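Local coordinates for protein ORF99 (Acidianus Filamentous Virus 1, PDB 3DF6) that is of unknown function but belongs to a family of small viral proteins related to the anti-CRISPR AcrID1, and withstands heat and acid, at residues 54-59 with 74-79. The protein carries 2 engineered substitutions. Numbering follows the deposited sequence.
Sequences NGIFID and FVEYVR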
# COMPACT_ATOMS: atom_id res chain seq x y z
N ASN C 54 -25.15 -2.70 -0.61
CA ASN C 54 -25.13 -4.18 -0.60
C ASN C 54 -24.39 -4.80 0.60
O ASN C 54 -23.60 -5.74 0.42
CB ASN C 54 -24.53 -4.72 -1.92
CG ASN C 54 -25.37 -4.40 -3.14
OD1 ASN C 54 -26.30 -3.59 -3.07
ND2 ASN C 54 -25.05 -5.04 -4.25
N GLY C 55 -24.64 -4.29 1.80
CA GLY C 55 -24.03 -4.82 3.02
C GLY C 55 -22.59 -4.40 3.24
O GLY C 55 -21.95 -4.84 4.20
N ILE C 56 -22.07 -3.54 2.36
CA ILE C 56 -20.69 -3.09 2.47
C ILE C 56 -20.67 -1.57 2.66
O ILE C 56 -21.36 -0.83 1.94
CB ILE C 56 -19.84 -3.47 1.22
CG1 ILE C 56 -19.91 -4.98 0.95
CG2 ILE C 56 -18.38 -3.01 1.40
CD1 ILE C 56 -19.19 -5.48 -0.34
N PHE C 57 -19.89 -1.12 3.64
CA PHE C 57 -19.61 0.31 3.80
C PHE C 57 -18.33 0.83 3.16
O PHE C 57 -17.23 0.27 3.35
CB PHE C 57 -19.52 0.69 5.26
CG PHE C 57 -20.79 0.51 5.99
CD1 PHE C 57 -21.63 1.59 6.22
CD2 PHE C 57 -21.17 -0.75 6.44
CE1 PHE C 57 -22.81 1.43 6.89
CE2 PHE C 57 -22.38 -0.91 7.12
CZ PHE C 57 -23.20 0.18 7.34
N ILE C 58 -18.47 1.94 2.43
CA ILE C 58 -17.26 2.67 2.04
C ILE C 58 -17.33 4.00 2.77
O ILE C 58 -18.26 4.79 2.54
CB ILE C 58 -17.10 2.90 0.54
CG1 ILE C 58 -17.11 1.56 -0.20
CG2 ILE C 58 -15.77 3.67 0.29
CD1 ILE C 58 -17.05 1.65 -1.70
N ASP C 59 -16.38 4.21 3.67
CA ASP C 59 -16.25 5.50 4.33
C ASP C 59 -15.12 6.31 3.71
O ASP C 59 -14.08 5.77 3.34
CB ASP C 59 -15.98 5.34 5.82
CG ASP C 59 -17.15 4.75 6.58
OD1 ASP C 59 -18.20 4.40 5.99
OD2 ASP C 59 -17.00 4.61 7.81
N PHE C 74 -10.12 6.23 2.03
CA PHE C 74 -11.32 5.46 1.79
C PHE C 74 -11.13 4.07 2.39
O PHE C 74 -10.16 3.39 2.07
CB PHE C 74 -11.57 5.33 0.28
CG PHE C 74 -11.80 6.63 -0.40
CD1 PHE C 74 -13.09 7.07 -0.63
CD2 PHE C 74 -10.72 7.41 -0.84
CE1 PHE C 74 -13.33 8.28 -1.28
CE2 PHE C 74 -10.94 8.64 -1.48
CZ PHE C 74 -12.26 9.08 -1.70
N VAL C 75 -12.07 3.64 3.24
CA VAL C 75 -12.01 2.32 3.87
C VAL C 75 -13.28 1.58 3.53
O VAL C 75 -14.38 2.02 3.84
CB VAL C 75 -11.84 2.39 5.43
CG1 VAL C 75 -11.70 0.99 6.01
CG2 VAL C 75 -10.63 3.24 5.82
N GLU C 76 -13.13 0.46 2.83
CA GLU C 76 -14.25 -0.38 2.48
C GLU C 76 -14.33 -1.54 3.47
O GLU C 76 -13.34 -2.26 3.66
CB GLU C 76 -14.04 -0.92 1.06
CG GLU C 76 -15.25 -1.65 0.48
CD GLU C 76 -14.89 -2.44 -0.79
OE1 GLU C 76 -13.71 -2.47 -1.16
OE2 GLU C 76 -15.79 -3.04 -1.41
N TYR C 77 -15.48 -1.73 4.11
CA TYR C 77 -15.60 -2.74 5.16
C TYR C 77 -16.99 -3.34 5.32
O TYR C 77 -17.99 -2.76 4.87
CB TYR C 77 -15.13 -2.19 6.52
CG TYR C 77 -15.93 -1.01 7.06
CD1 TYR C 77 -17.00 -1.20 7.94
CD2 TYR C 77 -15.62 0.29 6.66
CE1 TYR C 77 -17.73 -0.10 8.43
CE2 TYR C 77 -16.33 1.38 7.14
CZ TYR C 77 -17.38 1.18 8.02
OH TYR C 77 -18.06 2.28 8.47
N VAL C 78 -17.02 -4.50 5.99
CA VAL C 78 -18.26 -5.12 6.44
C VAL C 78 -18.30 -5.10 7.98
O VAL C 78 -17.33 -5.48 8.64
CB VAL C 78 -18.41 -6.55 5.88
CG1 VAL C 78 -19.71 -7.21 6.37
CG2 VAL C 78 -18.34 -6.54 4.34
N ARG C 79 -19.42 -4.63 8.53
CA ARG C 79 -19.60 -4.61 9.99
C ARG C 79 -19.99 -5.99 10.52
O ARG C 79 -21.00 -6.57 10.13
CB ARG C 79 -20.65 -3.58 10.39
CG ARG C 79 -20.28 -2.14 10.10
CD ARG C 79 -21.24 -1.18 10.85
NE ARG C 79 -21.33 0.10 10.15
CZ ARG C 79 -20.70 1.22 10.49
NH1 ARG C 79 -19.92 1.28 11.57
NH2 ARG C 79 -20.86 2.30 9.74
O HOH W 1 -21.59 -4.32 6.81
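Phe-57, Tyr-77 and Arg-79 illustrate how one face of a sheet can be built from flat groups turned against one another. The Phe-57 and Tyr-77 rings lie nearly parallel, planes 12° apart, yet are offset enough that neither lies squarely over the other; what sits over the tyrosine face is the phenylalanine methylene, with Phe-57 CB 3.5 Å from Tyr-77 CZ in a CH-pi contact. Arg-79, stretched out along its aliphatic part, reaches over a face of the Phe-57 ring. Its guanidinium stands almost upright on that ring, 81° between planes, giving a cation-pi contact with Arg-79 CZ 4.1 Å from the Phe-57 ring centroid, while Tyr-77 CE1 abuts one face of the guanidinium. These groups project from an antiparallel beta hairpin, strands 56-64 and 69-80 of a five-stranded sheet, in which Phe-57 with Tyr-77 and Asp-59 with Val-75 are hydrogen-bonded pairs. Tyr-77 CG lies between the backbone N and carbonyl carbon (chi1 62°), which tilts the ring toward the partner strand, and Tyr-77 OH donates a hydrogen bond to Asp-59 OD2 (2.6 Å), coming from above the carboxylate plane. Asp-59 OD1 is hydrogen-bonded to Ser-50 OG on strand 47-53, and Phe-38 meets Tyr-77 edge-to-face. A water links Gly-55 O to Arg-79 N. On the reverse face, Glu-76 CG touches both Ile-56 CG2 (3.5 Å) and Ile-58 CG1 (3.8 Å).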